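Local coordinates for protein catalase-3 (Neurospora crassa, PDB 4AJ9) that uses heme to break down hydrogen peroxide into water and dioxygen, which probably protects the cell from the toxicity of peroxide, at residues G73-Y78 / S88-K93; S270-V275 / L304-E309; V534-T539 / V589-A594; G593-F598 / G631-A636. One frame throughout, in Å; residues are numbered along the deposited sequence.

Contact 1: G73-Y78 / S88-K93; sequences GIFTSY and SFLGAK
Two first torsions bring Phe75 and Phe89 together: CG of Phe75 lies trans to the backbone N (chi1 166°), which sends the ring off its strand toward 88-93, and CG of Phe89 sits between its own N and carbonyl carbon (chi1 78°), which swings that ring against the first. The contact belongs to the antiparallel beta-barrel of the catalase fold, where 73-78 lies on strand 68-77; the loop leading from there to the neighbouring strand 96-104 contains 88-93. The rings make an offset edge-to-face pair with centroids 5.7 Å apart and planes at 61°, the edge of Phe89 being turned to the face of Phe75. Their closest atoms, Phe75 CE2 and Phe89 CD2, are 3.7 Å apart. Leu90 adds one methyl, its CD2 approaching Phe75 CZ obliquely at 3.7 Å. Phe126 meets both rings and extends the aromatic cluster. Further along, Ser77 rests on the loop through carbon, with CB 3.5 Å from Ala92 O, while its hydroxyl is hydrogen-bonded to Gly79 O. At the more exposed end Lys93 contributes the aliphatic part of its side chain, CG lying 3.6 Å from Tyr78 O.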
loop_
_atom_site.group_PDB
_atom_site.type_symbol
_atom_site.label_atom_id
_atom_site.label_comp_id
_atom_site.label_asym_id
_atom_site.label_seq_id
_atom_site.Cartn_x
_atom_site.Cartn_y
_atom_site.Cartn_z
ATOM N N GLY C 73 16.353 -24.087 -12.031
ATOM C CA GLY C 73 16.837 -25.352 -12.534
ATOM C C GLY C 73 15.906 -25.949 -13.560
ATOM O O GLY C 73 15.072 -25.250 -14.144
ATOM N N ILE C 74 16.039 -27.257 -13.768
ATOM C CA ILE C 74 15.223 -27.960 -14.744
ATOM C C ILE C 74 14.699 -29.249 -14.124
ATOM O O ILE C 74 15.419 -29.930 -13.395
ATOM C CB ILE C 74 16.035 -28.310 -16.012
ATOM C CG1 ILE C 74 16.649 -27.051 -16.630
ATOM C CG2 ILE C 74 15.154 -29.031 -17.036
ATOM C CD1 ILE C 74 15.670 -26.195 -17.379
ATOM N N PHE C 75 13.438 -29.561 -14.396
ATOM C CA PHE C 75 12.877 -30.854 -14.037
ATOM C C PHE C 75 12.709 -31.672 -15.312
ATOM O O PHE C 75 12.256 -31.164 -16.331
ATOM C CB PHE C 75 11.529 -30.722 -13.313
ATOM C CG PHE C 75 10.766 -32.016 -13.223
ATOM C CD1 PHE C 75 11.041 -32.929 -12.222
ATOM C CD2 PHE C 75 9.786 -32.331 -14.167
ATOM C CE1 PHE C 75 10.354 -34.133 -12.149
ATOM C CE2 PHE C 75 9.089 -33.529 -14.092
ATOM C CZ PHE C 75 9.374 -34.430 -13.080
ATOM N N THR C 76 13.074 -32.943 -15.242
ATOM C CA THR C 76 12.933 -33.842 -16.379
ATOM C C THR C 76 12.089 -35.034 -15.978
ATOM O O THR C 76 12.379 -35.713 -14.989
ATOM C CB THR C 76 14.293 -34.359 -16.859
ATOM O OG1 THR C 76 15.155 -33.249 -17.149
ATOM C CG2 THR C 76 14.116 -35.218 -18.130
ATOM N N SER C 77 11.030 -35.283 -16.733
ATOM C CA SER C 77 10.195 -36.439 -16.457
ATOM C C SER C 77 10.898 -37.706 -16.930
ATOM O O SER C 77 11.528 -37.716 -17.987
ATOM C CB SER C 77 8.824 -36.293 -17.118
ATOM O OG SER C 77 8.017 -37.425 -16.841
ATOM N N TYR C 78 10.819 -38.759 -16.126
ATOM C CA TYR C 78 11.376 -40.054 -16.515
ATOM C C TYR C 78 10.448 -40.840 -17.438
ATOM O O TYR C 78 10.815 -41.897 -17.939
ATOM C CB TYR C 78 11.714 -40.893 -15.280
ATOM C CG TYR C 78 12.986 -40.459 -14.582
ATOM C CD1 TYR C 78 13.809 -39.488 -15.139
ATOM C CD2 TYR C 78 13.362 -41.019 -13.374
ATOM C CE1 TYR C 78 14.979 -39.091 -14.511
ATOM C CE2 TYR C 78 14.523 -40.633 -12.741
ATOM C CZ TYR C 78 15.326 -39.672 -13.310
ATOM O OH TYR C 78 16.479 -39.297 -12.663
ATOM N N SER C 88 0.586 -31.948 -17.715
ATOM C CA SER C 88 1.378 -31.840 -18.931
ATOM C C SER C 88 2.875 -32.017 -18.676
ATOM O O SER C 88 3.586 -32.589 -19.495
ATOM C CB SER C 88 1.114 -30.492 -19.615
ATOM O OG SER C 88 2.093 -30.231 -20.606
ATOM N N PHE C 89 3.360 -31.524 -17.545
ATOM C CA PHE C 89 4.790 -31.607 -17.278
ATOM C C PHE C 89 5.239 -33.044 -16.990
ATOM O O PHE C 89 6.432 -33.333 -16.979
ATOM C CB PHE C 89 5.213 -30.641 -16.163
ATOM C CG PHE C 89 4.887 -31.115 -14.768
ATOM C CD1 PHE C 89 3.587 -31.050 -14.283
ATOM C CD2 PHE C 89 5.888 -31.596 -13.935
ATOM C CE1 PHE C 89 3.293 -31.473 -13.003
ATOM C CE2 PHE C 89 5.599 -32.009 -12.649
ATOM C CZ PHE C 89 4.305 -31.956 -12.187
ATOM N N LEU C 90 4.283 -33.940 -16.772
ATOM C CA LEU C 90 4.603 -35.349 -16.556
ATOM C C LEU C 90 4.178 -36.222 -17.738
ATOM O O LEU C 90 4.133 -37.449 -17.629
ATOM C CB LEU C 90 3.955 -35.840 -15.263
ATOM C CG LEU C 90 4.499 -35.170 -13.996
ATOM C CD1 LEU C 90 3.614 -35.457 -12.799
ATOM C CD2 LEU C 90 5.937 -35.620 -13.729
ATOM N N GLY C 91 3.897 -35.589 -18.872
ATOM C CA GLY C 91 3.243 -36.268 -19.978
ATOM C C GLY C 91 4.119 -36.953 -21.018
ATOM O O GLY C 91 3.603 -37.592 -21.926
ATOM N N ALA C 92 5.434 -36.833 -20.899
ATOM C CA ALA C 92 6.323 -37.524 -21.839
ATOM C C ALA C 92 7.699 -37.780 -21.251
ATOM O O ALA C 92 8.217 -36.975 -20.472
ATOM C CB ALA C 92 6.451 -36.737 -23.140
ATOM N N LYS C 93 8.296 -38.905 -21.639
ATOM C CA LYS C 93 9.654 -39.225 -21.213
ATOM C C LYS C 93 10.608 -38.153 -21.712
ATOM O O LYS C 93 10.527 -37.731 -22.865
ATOM C CB LYS C 93 10.081 -40.606 -21.726
ATOM C CG LYS C 93 11.507 -40.998 -21.364
ATOM C CD LYS C 93 11.754 -42.473 -21.677
ATOM C CE LYS C 93 13.198 -42.885 -21.401
ATOM N NZ LYS C 93 14.161 -42.240 -22.344
#

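Contact 2: S270-V275 / L304-E309; sequences SWELAV and LQVLGE
Strands 270-275 and 305-309 pair antiparallel, with their axes at 138° and 4.3 Å apart at closest approach, and the register slips by one residue at Leu273. Leu273 O takes a nearly straight bond from Leu307 N (2.7 Å, 170° at the hydrogen) and a weak one from Gly308 N, while Leu273 N donates to Gly308 O at 2.8 Å. Val275 and Gln305 exchange a reciprocal pair of backbone bonds. On the face with Leu273, Val275 CG1 meets Leu307 CD1 at 3.8 Å, the side chains crossing at about a right angle. The pairing of Leu273 with both Leu307 and Gly308 is a classic beta bulge, set in the antiparallel barrel of the catalase fold. The other face carries Glu272, Ala274, Val306 and Glu309. Glu272 OE1 lies 3.8 Å from Val306 CG2. Glu309 holds CG trans to its N (chi1 -177°), which lays the chain along the neighbouring strand, CG 3.5 Å from Trp271 O and OE2 3.7 Å from Ser270 CB. An alanine here would probably open a gap beside Ser270 CB and take away the CG contact with Trp271 O. Glu272 OE2 and Glu309 OE2 are 4.4 Å apart; Lys233 makes a long, weak ion pair with Glu272 and touches Glu309, which may partly ease the repulsion.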
loop_
_atom_site.group_PDB
_atom_site.type_symbol
_atom_site.label_atom_id
_atom_site.label_comp_id
_atom_site.label_asym_id
_atom_site.label_seq_id
_atom_site.Cartn_x
_atom_site.Cartn_y
_atom_site.Cartn_z
ATOM N N SER C 270 20.660 -32.382 -7.202
ATOM C CA SER C 270 19.468 -32.993 -7.779
ATOM C C SER C 270 18.601 -33.654 -6.720
ATOM O O SER C 270 19.080 -34.005 -5.641
ATOM C CB SER C 270 19.833 -34.029 -8.847
ATOM O OG SER C 270 20.527 -33.410 -9.907
ATOM N N TRP C 271 17.315 -33.795 -7.046
ATOM C CA TRP C 271 16.368 -34.554 -6.243
ATOM C C TRP C 271 15.487 -35.323 -7.200
ATOM O O TRP C 271 15.073 -34.792 -8.241
ATOM C CB TRP C 271 15.447 -33.633 -5.441
ATOM C CG TRP C 271 16.091 -32.872 -4.329
ATOM C CD1 TRP C 271 16.053 -33.179 -3.000
ATOM C CD2 TRP C 271 16.838 -31.658 -4.441
ATOM N NE1 TRP C 271 16.730 -32.234 -2.276
ATOM C CE2 TRP C 271 17.232 -31.290 -3.137
ATOM C CE3 TRP C 271 17.222 -30.851 -5.518
ATOM C CZ2 TRP C 271 17.992 -30.153 -2.880
ATOM C CZ3 TRP C 271 17.975 -29.717 -5.261
ATOM C CH2 TRP C 271 18.352 -29.375 -3.950
ATOM N N GLU C 272 15.179 -36.567 -6.860
ATOM C CA GLU C 272 14.196 -37.290 -7.660
ATOM C C GLU C 272 12.806 -36.967 -7.131
ATOM O O GLU C 272 12.602 -36.873 -5.921
ATOM C CB GLU C 272 14.485 -38.797 -7.676
ATOM C CG GLU C 272 15.544 -39.172 -8.733
ATOM C CD GLU C 272 16.035 -40.595 -8.626
ATOM O OE1 GLU C 272 15.752 -41.259 -7.610
ATOM O OE2 GLU C 272 16.712 -41.048 -9.574
ATOM N N LEU C 273 11.866 -36.748 -8.043
ATOM C CA LEU C 273 10.466 -36.609 -7.669
ATOM C C LEU C 273 9.866 -38.004 -7.591
ATOM O O LEU C 273 9.910 -38.746 -8.561
ATOM C CB LEU C 273 9.699 -35.810 -8.728
ATOM C CG LEU C 273 8.220 -35.570 -8.394
ATOM C CD1 LEU C 273 8.069 -34.850 -7.057
ATOM C CD2 LEU C 273 7.542 -34.787 -9.505
ATOM N N ALA C 274 9.302 -38.351 -6.441
ATOM C CA ALA C 274 8.680 -39.654 -6.277
ATOM C C ALA C 274 7.304 -39.463 -5.672
ATOM O O ALA C 274 7.037 -38.437 -5.034
ATOM C CB ALA C 274 9.537 -40.544 -5.392
ATOM N N VAL C 275 6.432 -40.443 -5.875
ATOM C CA VAL C 275 5.081 -40.385 -5.327
ATOM C C VAL C 275 4.703 -41.690 -4.637
ATOM O O VAL C 275 5.166 -42.773 -5.005
ATOM C CB VAL C 275 4.021 -40.137 -6.421
ATOM C CG1 VAL C 275 4.123 -38.701 -6.972
ATOM C CG2 VAL C 275 4.156 -41.169 -7.535
ATOM N N LEU C 304 7.859 -45.721 -2.692
ATOM C CA LEU C 304 8.064 -44.548 -3.529
ATOM C C LEU C 304 8.197 -44.959 -4.982
ATOM O O LEU C 304 8.892 -45.921 -5.305
ATOM C CB LEU C 304 9.319 -43.789 -3.090
ATOM C CG LEU C 304 9.304 -43.310 -1.636
ATOM C CD1 LEU C 304 10.661 -42.780 -1.209
ATOM C CD2 LEU C 304 8.229 -42.258 -1.455
ATOM N N GLN C 305 7.523 -44.228 -5.857
ATOM C CA GLN C 305 7.648 -44.458 -7.287
ATOM C C GLN C 305 8.194 -43.192 -7.918
ATOM O O GLN C 305 7.549 -42.138 -7.878
ATOM C CB GLN C 305 6.295 -44.849 -7.882
ATOM C CG GLN C 305 5.624 -45.996 -7.126
ATOM C CD GLN C 305 4.327 -46.436 -7.763
ATOM O OE1 GLN C 305 4.281 -46.748 -8.951
ATOM N NE2 GLN C 305 3.258 -46.449 -6.978
ATOM N N VAL C 306 9.402 -43.289 -8.465
ATOM C CA VAL C 306 10.099 -42.134 -9.028
ATOM C C VAL C 306 9.495 -41.703 -10.371
ATOM O O VAL C 306 9.316 -42.517 -11.275
ATOM C CB VAL C 306 11.617 -42.423 -9.184
ATOM C CG1 VAL C 306 12.332 -41.258 -9.862
ATOM C CG2 VAL C 306 12.249 -42.732 -7.828
ATOM N N LEU C 307 9.171 -40.419 -10.494
ATOM C CA LEU C 307 8.559 -39.905 -11.716
ATOM C C LEU C 307 9.552 -39.134 -12.576
ATOM O O LEU C 307 9.387 -39.026 -13.795
ATOM C CB LEU C 307 7.356 -38.995 -11.386
ATOM C CG LEU C 307 6.157 -39.605 -10.653
ATOM C CD1 LEU C 307 4.969 -38.633 -10.636
ATOM C CD2 LEU C 307 5.740 -40.924 -11.287
ATOM N N GLY C 308 10.578 -38.586 -11.940
ATOM C CA GLY C 308 11.569 -37.808 -12.657
ATOM C C GLY C 308 12.603 -37.177 -11.748
ATOM O O GLY C 308 12.735 -37.545 -10.569
ATOM N N GLU C 309 13.353 -36.225 -12.297
ATOM C CA GLU C 309 14.431 -35.609 -11.533
ATOM C C GLU C 309 14.500 -34.116 -11.774
ATOM O O GLU C 309 14.300 -33.650 -12.896
ATOM C CB GLU C 309 15.772 -36.239 -11.908
ATOM C CG GLU C 309 16.949 -35.693 -11.104
ATOM C CD GLU C 309 18.233 -36.489 -11.305
ATOM O OE1 GLU C 309 18.826 -36.399 -12.397
ATOM O OE2 GLU C 309 18.654 -37.199 -10.368
#

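Contact 3: V534-T539 / V589-A594; sequences VGVLST and VVAEGA
The central two strands of the six-stranded parallel sheet in the C-terminal domain of this long catalase, a flavodoxin-like alpha/beta fold, meet here, with Val536 beside Val589 and Leu537 beside Val590. Three backbone bonds set the parallel register. Val589 N gives its hydrogen to Gly535 O at 2.9 Å in an almost linear bond (173° at the hydrogen), Leu537 N reaches Val589 O at 2.8 Å, and Ala591 N closes on Leu537 O at 2.9 Å. Val536 has CG1 trans to its N (chi1 179°), and this branch touches Ala591 CB at 3.9 Å; Leu551 of helix 544-557 packs on the same valine. Val589 was modelled in two conformers, which leaves the exact fit of its CG2 against Val534 and Val536 doubtful. Leu537 and Val590 point to the other face, where both meet Phe598. Beyond the strand the chain makes a type II beta turn from Ala591 to Ala594, closed by Ala594 N to Ala591 O at 3.0 Å. Gly593 occupies the turn position whose positive phi (102°) calls for glycine. The turn folds back against the end of strand 533-537 and the residue after it, placing Ala594 CB 3.7 Å from Ser538 CA and only 3.2 Å from Leu537 O.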
loop_
_atom_site.group_PDB
_atom_site.type_symbol
_atom_site.label_atom_id
_atom_site.label_comp_id
_atom_site.label_asym_id
_atom_site.label_seq_id
_atom_site.Cartn_x
_atom_site.Cartn_y
_atom_site.Cartn_z
ATOM N N VAL C 534 36.908 -29.300 3.183
ATOM C CA VAL C 534 38.014 -29.714 4.033
ATOM C C VAL C 534 38.819 -28.487 4.440
ATOM O O VAL C 534 39.267 -27.725 3.589
ATOM C CB VAL C 534 38.917 -30.716 3.303
ATOM C CG1 VAL C 534 40.030 -31.199 4.218
ATOM C CG2 VAL C 534 38.087 -31.885 2.798
ATOM N N GLY C 535 38.963 -28.279 5.741
ATOM C CA GLY C 535 39.836 -27.242 6.240
ATOM C C GLY C 535 41.203 -27.836 6.522
ATOM O O GLY C 535 41.343 -28.718 7.366
ATOM N N VAL C 536 42.213 -27.368 5.804
ATOM C CA VAL C 536 43.574 -27.817 6.062
ATOM C C VAL C 536 44.291 -26.786 6.929
ATOM O O VAL C 536 44.533 -25.662 6.489
ATOM C CB VAL C 536 44.340 -28.006 4.759
ATOM C CG1 VAL C 536 45.765 -28.460 5.050
ATOM C CG2 VAL C 536 43.622 -29.004 3.869
ATOM N N LEU C 537 44.595 -27.167 8.167
ATOM C CA LEU C 537 45.292 -26.296 9.105
ATOM C C LEU C 537 46.800 -26.327 8.851
ATOM O O LEU C 537 47.447 -27.356 9.058
ATOM C CB LEU C 537 45.004 -26.735 10.541
ATOM C CG LEU C 537 43.524 -26.988 10.838
ATOM C CD1 LEU C 537 43.266 -27.126 12.335
ATOM C CD2 LEU C 537 42.700 -25.849 10.255
ATOM N N SER C 538 47.352 -25.199 8.411
ATOM C CA SER C 538 48.776 -25.105 8.086
ATOM C C SER C 538 49.470 -23.954 8.812
ATOM O O SER C 538 48.958 -23.420 9.800
ATOM C CB SER C 538 48.966 -24.966 6.568
ATOM O OG SER C 538 50.328 -25.144 6.191
ATOM N N THR C 539 50.638 -23.566 8.310
ATOM C CA THR C 539 51.403 -22.488 8.922
ATOM C C THR C 539 52.305 -21.840 7.887
ATOM O O THR C 539 52.696 -22.489 6.919
ATOM C CB THR C 539 52.227 -22.987 10.137
ATOM O OG1 THR C 539 53.020 -21.915 10.662
ATOM C CG2 THR C 539 53.139 -24.152 9.742
ATOM N N VAL C 589 41.920 -31.210 8.673
ATOM C CA VAL C 589 43.190 -31.916 8.567
ATOM C C VAL C 589 44.377 -31.006 8.862
ATOM O O VAL C 589 44.529 -29.948 8.254
ATOM C CB VAL C 589 43.366 -32.569 7.181
ATOM C CG1 VAL C 589 42.370 -33.702 7.000
ATOM C CG2 VAL C 589 43.204 -31.535 6.081
ATOM N N VAL C 590 45.214 -31.425 9.805
ATOM C CA VAL C 590 46.406 -30.666 10.143
ATOM C C VAL C 590 47.520 -31.078 9.189
ATOM O O VAL C 590 47.853 -32.260 9.089
ATOM C CB VAL C 590 46.814 -30.880 11.599
ATOM C CG1 VAL C 590 47.849 -29.839 12.019
ATOM C CG2 VAL C 590 45.589 -30.781 12.487
ATOM N N ALA C 591 48.061 -30.105 8.458
ATOM C CA ALA C 591 49.148 -30.369 7.521
ATOM C C ALA C 591 50.449 -30.524 8.288
ATOM O O ALA C 591 50.645 -29.884 9.317
ATOM C CB ALA C 591 49.265 -29.242 6.485
ATOM N N GLU C 592 51.336 -31.382 7.792
ATOM C CA GLU C 592 52.594 -31.630 8.490
ATOM C C GLU C 592 53.329 -30.329 8.768
ATOM O O GLU C 592 53.487 -29.498 7.876
ATOM C CB GLU C 592 53.488 -32.578 7.698
ATOM C CG GLU C 592 54.727 -32.996 8.466
ATOM C CD GLU C 592 55.429 -34.179 7.838
ATOM O OE1 GLU C 592 55.491 -34.240 6.590
ATOM O OE2 GLU C 592 55.905 -35.053 8.597
ATOM N N GLY C 593 53.764 -30.155 10.012
ATOM C CA GLY C 593 54.497 -28.967 10.407
ATOM C C GLY C 593 53.627 -27.981 11.162
ATOM O O GLY C 593 54.122 -27.159 11.933
ATOM N N ALA C 594 52.320 -28.064 10.945
ATOM C CA ALA C 594 51.400 -27.123 11.569
ATOM C C ALA C 594 51.241 -27.387 13.063
ATOM O O ALA C 594 50.637 -26.590 13.770
ATOM C CB ALA C 594 50.044 -27.163 10.871
#

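Contact 4: G593-F598 / G631-A636; sequences GAERVF and GSAKKA
Glu595 reaches Ser632 by a folded route. Its CG lies between the backbone N and the carbonyl carbon (chi1 63°), and a second bend at chi2, -92°, turns the carboxylate back along its own segment instead of letting the chain run straight out. OE2 then accepts the hydrogen of Ser632 OG at 2.7 Å, met on the syn side and 27° out of the carboxylate plane. The other oxygen, OE1, takes a weak bond from Gly593 N at 2.8 Å, which ties the carboxylate to the turn before it. OE1 also lies 3.2 Å from Ala633 CA; Ala633 N is near as well, but its angle is too poor for a bond. This position, close to the N-terminal end of helix 634-639, would tend to favour the negative charge. With an alanine at Glu595, Ser632 OG would probably lose its acceptor and be set free to turn, and Gly593 N would lose its weak partner. The backbone N of Ser632 is held separately by Glu592 OE2.

Away from the carboxylate the contact turns apolar. The two CB atoms of Glu595 and Lys635 lie 3.9 Å apart, the rest of the lysine leading away. Phe598 presents a ring face to Ala636, whose CB stands 3.4 Å from the centroid and almost on the ring normal, a CH-pi contact touching all six ring carbons about equally. Leu617 of helix 612-622 and Val590 pack on both Phe598 and Ala636. Two post-strand segments, following neighbouring parallel strands 587-590 and 627-630, thus meet beyond the C-terminal ends of the strands, as in flavodoxin-like alpha/beta domains.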
loop_
_atom_site.group_PDB
_atom_site.type_symbol
_atom_site.label_atom_id
_atom_site.label_comp_id
_atom_site.label_asym_id
_atom_site.label_seq_id
_atom_site.Cartn_x
_atom_site.Cartn_y
_atom_site.Cartn_z
ATOM N N GLY C 593 53.764 -30.155 10.012
ATOM C CA GLY C 593 54.497 -28.967 10.407
ATOM C C GLY C 593 53.627 -27.981 11.162
ATOM O O GLY C 593 54.122 -27.159 11.933
ATOM N N ALA C 594 52.320 -28.064 10.945
ATOM C CA ALA C 594 51.400 -27.123 11.569
ATOM C C ALA C 594 51.241 -27.387 13.063
ATOM O O ALA C 594 50.637 -26.590 13.770
ATOM C CB ALA C 594 50.044 -27.163 10.871
ATOM N N GLU C 595 51.782 -28.504 13.544
ATOM C CA GLU C 595 51.729 -28.798 14.974
ATOM C C GLU C 595 52.318 -27.646 15.786
ATOM O O GLU C 595 51.995 -27.465 16.964
ATOM C CB GLU C 595 52.447 -30.117 15.296
ATOM C CG GLU C 595 53.940 -30.129 14.999
ATOM C CD GLU C 595 54.271 -30.639 13.613
ATOM O OE1 GLU C 595 53.379 -30.641 12.736
ATOM O OE2 GLU C 595 55.431 -31.045 13.400
ATOM N N ARG C 596 53.170 -26.853 15.146
ATOM C CA ARG C 596 53.795 -25.712 15.817
ATOM C C ARG C 596 52.822 -24.622 16.295
ATOM O O ARG C 596 53.188 -23.781 17.121
ATOM C CB ARG C 596 54.888 -25.095 14.936
ATOM C CG ARG C 596 54.404 -24.579 13.590
ATOM C CD ARG C 596 55.483 -23.722 12.949
ATOM N NE ARG C 596 55.939 -22.694 13.880
ATOM C CZ ARG C 596 55.447 -21.459 13.932
ATOM N NH1 ARG C 596 54.490 -21.082 13.091
ATOM N NH2 ARG C 596 55.917 -20.599 14.824
ATOM N N VAL C 597 51.592 -24.621 15.786
ATOM C CA VAL C 597 50.632 -23.594 16.205
ATOM C C VAL C 597 49.652 -24.139 17.227
ATOM O O VAL C 597 48.724 -23.448 17.646
ATOM C CB VAL C 597 49.885 -22.944 15.008
ATOM C CG1 VAL C 597 50.882 -22.355 14.020
ATOM C CG2 VAL C 597 48.959 -23.946 14.325
ATOM N N PHE C 598 49.883 -25.380 17.649
ATOM C CA PHE C 598 49.050 -26.004 18.676
ATOM C C PHE C 598 49.659 -25.928 20.074
ATOM O O PHE C 598 48.996 -26.247 21.057
ATOM C CB PHE C 598 48.734 -27.454 18.299
ATOM C CG PHE C 598 47.852 -27.570 17.097
ATOM C CD1 PHE C 598 48.358 -27.330 15.833
ATOM C CD2 PHE C 598 46.512 -27.880 17.232
ATOM C CE1 PHE C 598 47.547 -27.415 14.713
ATOM C CE2 PHE C 598 45.698 -27.970 16.115
ATOM C CZ PHE C 598 46.219 -27.734 14.860
ATOM N N GLY C 631 51.859 -36.869 8.954
ATOM C CA GLY C 631 53.174 -37.019 9.542
ATOM C C GLY C 631 53.292 -36.464 10.946
ATOM O O GLY C 631 52.547 -36.843 11.852
ATOM N N SER C 632 54.242 -35.556 11.126
ATOM C CA SER C 632 54.534 -35.004 12.444
ATOM C C SER C 632 53.347 -34.253 13.041
ATOM O O SER C 632 53.273 -34.078 14.254
ATOM C CB SER C 632 55.750 -34.082 12.376
ATOM O OG SER C 632 55.506 -32.981 11.514
ATOM N N ALA C 633 52.418 -33.814 12.193
ATOM C CA ALA C 633 51.254 -33.067 12.680
ATOM C C ALA C 633 50.404 -33.877 13.657
ATOM O O ALA C 633 49.582 -33.324 14.382
ATOM C CB ALA C 633 50.406 -32.546 11.519
ATOM N N LYS C 634 50.609 -35.190 13.698
ATOM C CA LYS C 634 49.925 -36.006 14.696
ATOM C C LYS C 634 50.097 -35.444 16.110
ATOM O O LYS C 634 49.308 -35.737 17.005
ATOM C CB LYS C 634 50.386 -37.470 14.642
ATOM C CG LYS C 634 51.827 -37.709 15.059
ATOM C CD LYS C 634 52.166 -39.185 14.916
ATOM C CE LYS C 634 53.579 -39.492 15.369
ATOM N NZ LYS C 634 53.871 -40.946 15.258
ATOM N N LYS C 635 51.129 -34.631 16.308
ATOM C CA LYS C 635 51.337 -33.989 17.600
ATOM C C LYS C 635 50.152 -33.075 17.947
ATOM O O LYS C 635 49.814 -32.913 19.118
ATOM C CB LYS C 635 52.654 -33.208 17.606
ATOM C CG LYS C 635 53.421 -33.271 18.923
ATOM C CD LYS C 635 52.685 -32.557 20.050
ATOM C CE LYS C 635 53.402 -32.732 21.387
ATOM N NZ LYS C 635 54.833 -32.313 21.322
ATOM N N ALA C 636 49.512 -32.496 16.932
ATOM C CA ALA C 636 48.320 -31.662 17.165
ATOM C C ALA C 636 47.161 -32.470 17.757
ATOM O O ALA C 636 46.506 -32.018 18.695
ATOM C CB ALA C 636 47.882 -30.947 15.881
#

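Contacts 1 and 2 share the catalase barrel: strand 68-77 pairs with 305-314, and Thr76 N and Tyr78 N probably donate to Glu309 O and Leu307 O. Contacts 3 and 4 share Gly593 and Ala594 in the C-terminal domain, their centres about 8 Å apart, whereas contacts 2 and 3 have centres about 41 Å apart. Contact 3 is the buried one, and the other three are only partly buried. The chemistry follows position: backbone bonding dominates within the sheets of contacts 2 and 3, while contact 1, a strand against a loop, and contact 4, between two post-strand segments, rely on side chains, aromatic and aliphatic in contact 1, a carboxylate–hydroxyl bond plus a methyl over a ring in contact 4.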